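Local atomic coordinates of S-adenosylmethionine-dependent methyltransferase (Clostridium acetobutylicum, PDB entry 1Y8C), a protein that probably transfers a methyl group from S-adenosylmethionine to an acceptor molecule. Residues I105-L109 and D110-Y114; K210-H214 and G215-I219. All coordinates share one frame; numbering follows the deposited sequence.

Interaction 1: residues I105-L109 and D110-Y114; sequences ITCCL and DSTNY
Ser111 closes a tight type I' turn on Cys108, its N donating to Cys108 O at 3.2 Å with a fairly straight N-H...O angle of 156°; the donor lies above the carbonyl plane. The same oxygen takes a second, weak bond from Ser111 OG, also 3.2 Å away. Both central residues, Leu109 and Asp110, have left-handed backbones. On the strand side, Cys107 SG, carried anti to its own backbone N (chi1 -175°), lies 3.8 Å from Ser111 CB and 4.0 Å from Thr112 OG1. A water bridges the strand end and the segment after the turn: it donates to Cys107 O (2.9 Å) and accepts from Thr112 N (3.0 Å), at the start of the 3-10 segment 112-114. The looser side belongs to Leu109, partly exposed, whose CB alone comes near Asp110 while the side chain rests on Val18 and on Asp11 and Arg15 of helix 3-15. Asp110 is buried instead, its OD1 in salt bridges with Arg237 and Arg15, its N bonded to Asp141 OD1. The turn follows strand 104-107 at the C-terminal end of the parallel strands of a Rossmann-like sheet, the end at which related methyltransferases bind S-adenosylmethionine.

Interaction 2: residues K210-H214 and G215-I219; sequences KYLKH and GQLNI
Gly215 N donates to Leu212 O at 2.6 Å, and one residue on, Gln216 N reaches Lys213 O at 2.8 Å; in both bonds the donor stands well above the carbonyl plane. Leu212 O also accepts a longer, weak bond from Leu217 N, 3.3 Å away but straight (163°), so one carbonyl oxygen takes a short bond from Gly215 N and a weak one from Leu217 N. Gly215 N has a second, weak bond as well, to Tyr211 O. Gln216 turns the chain back with a left-handed backbone (phi 57°), and its side chain, bent at chi2, folds over the turn to bring NE2 within 3.5 Å of Lys213 O. On the solvent side the His214 ring presents its edge to Gly215 N, while Lys213 and Asn218 run side by side, pointing the same way, with NZ 4.2 Å from OD1. The buried side is apolar. Leu212 CD1 meets Ile219 CG1 at 3.8 Å, and its other branch, CD2, comes to 4.2 Å from Leu217 CD1; the leucine crosses each partner at about a right angle. Tyr240, Val242 and Leu244 of strand 237-244 continue this apolar layer, and Leu217 also touches Ser129 of helix 118-129. The 217-to-212 and 216-to-213 amide bonds, the left-handed Gln216 and the Leu212-Leu217 apolar pair make up a Schellman motif, here reversing the chain from helix 205-214 into edge strand 217-224.

Overall arrangement
Interaction 1 precedes interaction 2 along the chain, and their centres are about 16 Å apart, with nearest atoms about 8 Å apart and no direct touch. Both feed the same seven-stranded mixed sheet, of order 3-2-1-4-5-7-6: residues 105-114 leave its central strand 104-107, whereas residues 210-219 lead into its outermost strand 217-224. Helix 118-129 is a common neighbour, receiving side chains from both. Strand 237-244 also links them, pairing with 217-224 and reaching interaction 1 at its start. Interaction 1 has its centre about 3 Å from that of the chain, at the C-terminal end of a parallel strand, where relatives hold the cofactor; interaction 2 lies about 19 Å out.

Interaction 1: residues I105-L109 and D110-Y114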
ATOM      1  N   ILE A 105       5.246 -11.058   1.611  1.00 49.50           N
ATOM      2  CA  ILE A 105       3.926 -10.488   1.388  1.00 48.50           C
ATOM      3  C   ILE A 105       4.076  -8.982   1.566  1.00 49.30           C
ATOM      4  O   ILE A 105       4.667  -8.524   2.552  1.00 45.46           O
ATOM      5  CB  ILE A 105       2.876 -11.023   2.410  1.00 50.21           C
ATOM      6  CG1 ILE A 105       2.667 -12.530   2.207  1.00 52.67           C
ATOM      7  CG2 ILE A 105       1.558 -10.294   2.243  1.00 46.19           C
ATOM      8  CD1 ILE A 105       1.749 -13.179   3.231  1.00 50.77           C
ATOM      9  N   THR A 106       3.584  -8.215   0.596  1.00 49.38           N
ATOM     10  CA  THR A 106       3.655  -6.757   0.697  1.00 49.93           C
ATOM     11  C   THR A 106       2.300  -6.092   0.587  1.00 52.71           C
ATOM     12  O   THR A 106       1.396  -6.559  -0.101  1.00 54.04           O
ATOM     13  CB  THR A 106       4.527  -6.082  -0.403  1.00 50.51           C
ATOM     14  OG1 THR A 106       3.997  -6.387  -1.699  1.00 49.52           O
ATOM     15  CG2 THR A 106       5.961  -6.513  -0.300  1.00 50.60           C
ATOM     16  N   CYS A 107       2.176  -4.976   1.279  1.00 53.72           N
ATOM     17  CA  CYS A 107       0.958  -4.195   1.239  1.00 55.26           C
ATOM     18  C   CYS A 107       1.419  -2.786   1.537  1.00 55.36           C
ATOM     19  O   CYS A 107       1.596  -2.400   2.698  1.00 55.17           O
ATOM     20  CB  CYS A 107      -0.029  -4.683   2.285  1.00 53.71           C
ATOM     21  SG  CYS A 107      -1.583  -3.829   2.176  1.00 58.39           S
ATOM     22  N   CYS A 108       1.620  -2.029   0.468  1.00 57.08           N
ATOM     23  CA  CYS A 108       2.128  -0.668   0.572  1.00 59.40           C
ATOM     24  C   CYS A 108       1.126   0.445   0.241  1.00 59.15           C
ATOM     25  O   CYS A 108      -0.083   0.202   0.135  1.00 59.94           O
ATOM     26  CB  CYS A 108       3.358  -0.557  -0.335  1.00 60.36           C
ATOM     27  SG  CYS A 108       4.533  -1.950  -0.095  1.00 66.20           S
ATOM     28  N   LEU A 109       1.641   1.668   0.101  1.00 56.85           N
ATOM     29  CA  LEU A 109       0.835   2.838  -0.240  1.00 53.45           C
ATOM     30  C   LEU A 109      -0.341   3.046   0.695  1.00 53.08           C
ATOM     31  O   LEU A 109      -1.465   3.277   0.252  1.00 53.64           O
ATOM     32  CB  LEU A 109       0.324   2.713  -1.673  1.00 55.23           C
ATOM     33  CG  LEU A 109       1.413   2.650  -2.748  1.00 57.69           C
ATOM     34  CD1 LEU A 109       0.792   2.373  -4.104  1.00 54.72           C
ATOM     35  CD2 LEU A 109       2.177   3.980  -2.760  1.00 59.41           C
ATOM     36  N   ASP A 110      -0.068   2.974   1.990  1.00 51.92           N
ATOM     37  CA  ASP A 110      -1.078   3.151   3.030  1.00 52.03           C
ATOM     38  C   ASP A 110      -2.404   2.419   2.824  1.00 51.21           C
ATOM     39  O   ASP A 110      -3.443   2.872   3.311  1.00 51.19           O
ATOM     40  CB  ASP A 110      -1.338   4.658   3.312  1.00 49.68           C
ATOM     41  CG  ASP A 110      -1.411   5.515   2.043  1.00 51.12           C
ATOM     42  OD1 ASP A 110      -0.356   5.807   1.451  1.00 50.92           O
ATOM     43  OD2 ASP A 110      -2.523   5.912   1.640  1.00 52.65           O
ATOM     44  N   SER A 111      -2.380   1.276   2.141  1.00 50.63           N
ATOM     45  CA  SER A 111      -3.627   0.534   1.930  1.00 51.61           C
ATOM     46  C   SER A 111      -4.245   0.074   3.242  1.00 49.21           C
ATOM     47  O   SER A 111      -5.457   0.078   3.400  1.00 49.78           O
ATOM     48  CB  SER A 111      -3.395  -0.662   1.011  1.00 54.32           C
ATOM     49  OG  SER A 111      -3.247  -0.216  -0.330  1.00 59.67           O
ATOM     50  N   THR A 112      -3.399  -0.312   4.181  1.00 50.10           N
ATOM     51  CA  THR A 112      -3.850  -0.744   5.489  1.00 50.17           C
ATOM     52  C   THR A 112      -4.747   0.313   6.154  1.00 51.72           C
ATOM     53  O   THR A 112      -5.664  -0.033   6.892  1.00 53.52           O
ATOM     54  CB  THR A 112      -2.632  -1.052   6.401  1.00 51.03           C
ATOM     55  OG1 THR A 112      -1.901  -2.154   5.848  1.00 51.27           O
ATOM     56  CG2 THR A 112      -3.064  -1.390   7.828  1.00 47.61           C
ATOM     57  N   ASN A 113      -4.513   1.598   5.902  1.00 51.71           N
ATOM     58  CA  ASN A 113      -5.365   2.603   6.535  1.00 51.94           C
ATOM     59  C   ASN A 113      -6.803   2.596   6.031  1.00 53.55           C
ATOM     60  O   ASN A 113      -7.675   3.151   6.678  1.00 53.53           O
ATOM     61  CB  ASN A 113      -4.800   4.019   6.360  1.00 52.38           C
ATOM     62  CG  ASN A 113      -3.454   4.201   7.016  1.00 52.07           C
ATOM     63  OD1 ASN A 113      -2.424   3.882   6.427  1.00 54.33           O
ATOM     64  ND2 ASN A 113      -3.451   4.705   8.247  1.00 51.94           N
ATOM     65  N   TYR A 114      -7.052   1.984   4.876  1.00 55.01           N
ATOM     66  CA  TYR A 114      -8.400   1.939   4.336  1.00 55.73           C
ATOM     67  C   TYR A 114      -9.279   0.952   5.099  1.00 57.35           C
ATOM     68  O   TYR A 114     -10.486   0.901   4.901  1.00 59.63           O
ATOM     69  CB  TYR A 114      -8.389   1.574   2.851  1.00 56.19           C
ATOM     70  CG  TYR A 114      -7.833   2.645   1.937  1.00 58.53           C
ATOM     71  CD1 TYR A 114      -6.654   2.439   1.238  1.00 62.16           C
ATOM     72  CD2 TYR A 114      -8.498   3.852   1.748  1.00 60.14           C
ATOM     73  CE1 TYR A 114      -6.145   3.398   0.370  1.00 62.61           C
ATOM     74  CE2 TYR A 114      -7.996   4.823   0.876  1.00 61.11           C
ATOM     75  CZ  TYR A 114      -6.812   4.581   0.189  1.00 62.61           C
ATOM     76  OH  TYR A 114      -6.287   5.511  -0.684  1.00 65.39           O
TER
HETATM   77  O   HOH W   1      -0.426  -0.621   3.694  1.00 38.65           O

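Interaction 2: residues K210-H214 and G215-I219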
ATOM      1  N   LYS A 210      -0.554  -3.914  18.977  1.00 70.26           N
ATOM      2  CA  LYS A 210      -1.474  -4.816  19.667  1.00 70.43           C
ATOM      3  C   LYS A 210      -2.200  -5.712  18.651  1.00 68.78           C
ATOM      4  O   LYS A 210      -2.207  -6.931  18.791  1.00 67.76           O
ATOM      5  CB  LYS A 210      -2.490  -4.015  20.493  1.00 72.24           C
ATOM      6  CG  LYS A 210      -3.310  -4.875  21.457  1.00 76.57           C
ATOM      7  CD  LYS A 210      -4.247  -4.054  22.358  1.00 79.32           C
ATOM      8  CE  LYS A 210      -5.497  -3.565  21.626  1.00 82.03           C
ATOM      9  NZ  LYS A 210      -6.429  -4.674  21.229  1.00 84.35           N
ATOM     10  N   TYR A 211      -2.793  -5.100  17.628  1.00 67.78           N
ATOM     11  CA  TYR A 211      -3.506  -5.841  16.594  1.00 67.43           C
ATOM     12  C   TYR A 211      -2.600  -6.829  15.872  1.00 67.19           C
ATOM     13  O   TYR A 211      -3.055  -7.873  15.412  1.00 65.38           O
ATOM     14  CB  TYR A 211      -4.123  -4.873  15.585  1.00 69.53           C
ATOM     15  CG  TYR A 211      -5.140  -3.924  16.185  1.00 73.33           C
ATOM     16  CD1 TYR A 211      -5.521  -2.760  15.511  1.00 73.32           C
ATOM     17  CD2 TYR A 211      -5.734  -4.196  17.421  1.00 74.85           C
ATOM     18  CE1 TYR A 211      -6.468  -1.891  16.058  1.00 76.19           C
ATOM     19  CE2 TYR A 211      -6.681  -3.336  17.972  1.00 76.71           C
ATOM     20  CZ  TYR A 211      -7.047  -2.186  17.287  1.00 76.79           C
ATOM     21  OH  TYR A 211      -8.012  -1.354  17.821  1.00 77.07           O
ATOM     22  N   LEU A 212      -1.320  -6.502  15.760  1.00 67.84           N
ATOM     23  CA  LEU A 212      -0.386  -7.402  15.106  1.00 68.58           C
ATOM     24  C   LEU A 212      -0.253  -8.660  15.939  1.00 71.07           C
ATOM     25  O   LEU A 212      -0.428  -9.764  15.432  1.00 71.14           O
ATOM     26  CB  LEU A 212       0.989  -6.754  14.958  1.00 67.69           C
ATOM     27  CG  LEU A 212       1.223  -5.893  13.723  1.00 66.47           C
ATOM     28  CD1 LEU A 212       2.630  -5.336  13.772  1.00 66.39           C
ATOM     29  CD2 LEU A 212       1.023  -6.719  12.468  1.00 65.45           C
ATOM     30  N   LYS A 213       0.061  -8.484  17.220  1.00 73.99           N
ATOM     31  CA  LYS A 213       0.221  -9.606  18.139  1.00 77.11           C
ATOM     32  C   LYS A 213      -1.011 -10.500  18.091  1.00 78.32           C
ATOM     33  O   LYS A 213      -0.914 -11.724  18.166  1.00 79.26           O
ATOM     34  CB  LYS A 213       0.432  -9.094  19.566  1.00 78.94           C
ATOM     35  CG  LYS A 213       1.834  -8.550  19.847  1.00 81.22           C
ATOM     36  CD  LYS A 213       2.853  -9.679  19.976  1.00 82.54           C
ATOM     37  CE  LYS A 213       4.164  -9.201  20.585  1.00 81.75           C
ATOM     38  NZ  LYS A 213       5.029 -10.354  20.964  1.00 81.60           N
ATOM     39  N   HIS A 214      -2.171  -9.875  17.967  1.00 79.06           N
ATOM     40  CA  HIS A 214      -3.422 -10.604  17.899  1.00 80.96           C
ATOM     41  C   HIS A 214      -3.368 -11.562  16.706  1.00 81.13           C
ATOM     42  O   HIS A 214      -3.950 -12.646  16.741  1.00 82.20           O
ATOM     43  CB  HIS A 214      -4.572  -9.600  17.757  1.00 83.80           C
ATOM     44  CG  HIS A 214      -5.929 -10.227  17.694  1.00 87.04           C
ATOM     45  ND1 HIS A 214      -6.394 -10.891  16.577  1.00 88.66           N
ATOM     46  CD2 HIS A 214      -6.928 -10.282  18.606  1.00 87.81           C
ATOM     47  CE1 HIS A 214      -7.620 -11.325  16.804  1.00 89.15           C
ATOM     48  NE2 HIS A 214      -7.969 -10.968  18.029  1.00 89.02           N
ATOM     49  N   GLY A 215      -2.658 -11.154  15.657  1.00 80.53           N
ATOM     50  CA  GLY A 215      -2.531 -11.983  14.471  1.00 78.74           C
ATOM     51  C   GLY A 215      -1.343 -12.923  14.564  1.00 78.02           C
ATOM     52  O   GLY A 215      -0.877 -13.458  13.555  1.00 78.15           O
ATOM     53  N   GLN A 216      -0.846 -13.120  15.781  1.00 76.39           N
ATOM     54  CA  GLN A 216       0.284 -14.006  16.006  1.00 76.26           C
ATOM     55  C   GLN A 216       1.501 -13.591  15.180  1.00 74.46           C
ATOM     56  O   GLN A 216       2.343 -14.419  14.846  1.00 75.78           O
ATOM     57  CB  GLN A 216      -0.112 -15.446  15.662  1.00 80.36           C
ATOM     58  CG  GLN A 216      -1.293 -15.960  16.459  1.00 84.22           C
ATOM     59  CD  GLN A 216      -0.966 -16.109  17.929  1.00 87.78           C
ATOM     60  OE1 GLN A 216      -0.314 -17.074  18.334  1.00 91.37           O
ATOM     61  NE2 GLN A 216      -1.397 -15.144  18.737  1.00 88.37           N
ATOM     62  N   LEU A 217       1.594 -12.309  14.849  1.00 71.80           N
ATOM     63  CA  LEU A 217       2.721 -11.806  14.074  1.00 70.17           C
ATOM     64  C   LEU A 217       3.714 -11.058  14.974  1.00 71.15           C
ATOM     65  O   LEU A 217       3.308 -10.294  15.843  1.00 71.20           O
ATOM     66  CB  LEU A 217       2.205 -10.881  12.977  1.00 67.10           C
ATOM     67  CG  LEU A 217       1.345 -11.590  11.933  1.00 65.45           C
ATOM     68  CD1 LEU A 217       0.742 -10.586  10.967  1.00 63.65           C
ATOM     69  CD2 LEU A 217       2.201 -12.596  11.197  1.00 65.05           C
ATOM     70  N   ASN A 218       5.010 -11.285  14.775  1.00 71.37           N
ATOM     71  CA  ASN A 218       6.045 -10.624  15.577  1.00 72.57           C
ATOM     72  C   ASN A 218       6.742  -9.515  14.771  1.00 71.02           C
ATOM     73  O   ASN A 218       7.009  -9.673  13.574  1.00 70.36           O
ATOM     74  CB  ASN A 218       7.081 -11.663  16.056  1.00 76.92           C
ATOM     75  CG  ASN A 218       8.192 -11.049  16.918  1.00 81.58           C
ATOM     76  OD1 ASN A 218       7.928 -10.471  17.979  1.00 83.59           O
ATOM     77  ND2 ASN A 218       9.443 -11.179  16.461  1.00 83.30           N
ATOM     78  N   ILE A 219       7.039  -8.394  15.427  1.00 69.18           N
ATOM     79  CA  ILE A 219       7.696  -7.277  14.748  1.00 68.16           C
ATOM     80  C   ILE A 219       9.202  -7.482  14.617  1.00 67.33           C
ATOM     81  O   ILE A 219       9.895  -7.746  15.600  1.00 67.97           O
ATOM     82  CB  ILE A 219       7.431  -5.936  15.479  1.00 67.17           C
ATOM     83  CG1 ILE A 219       5.929  -5.669  15.551  1.00 66.39           C
ATOM     84  CG2 ILE A 219       8.093  -4.785  14.728  1.00 64.42           C
ATOM     85  CD1 ILE A 219       5.578  -4.398  16.273  1.00 67.32           C
TER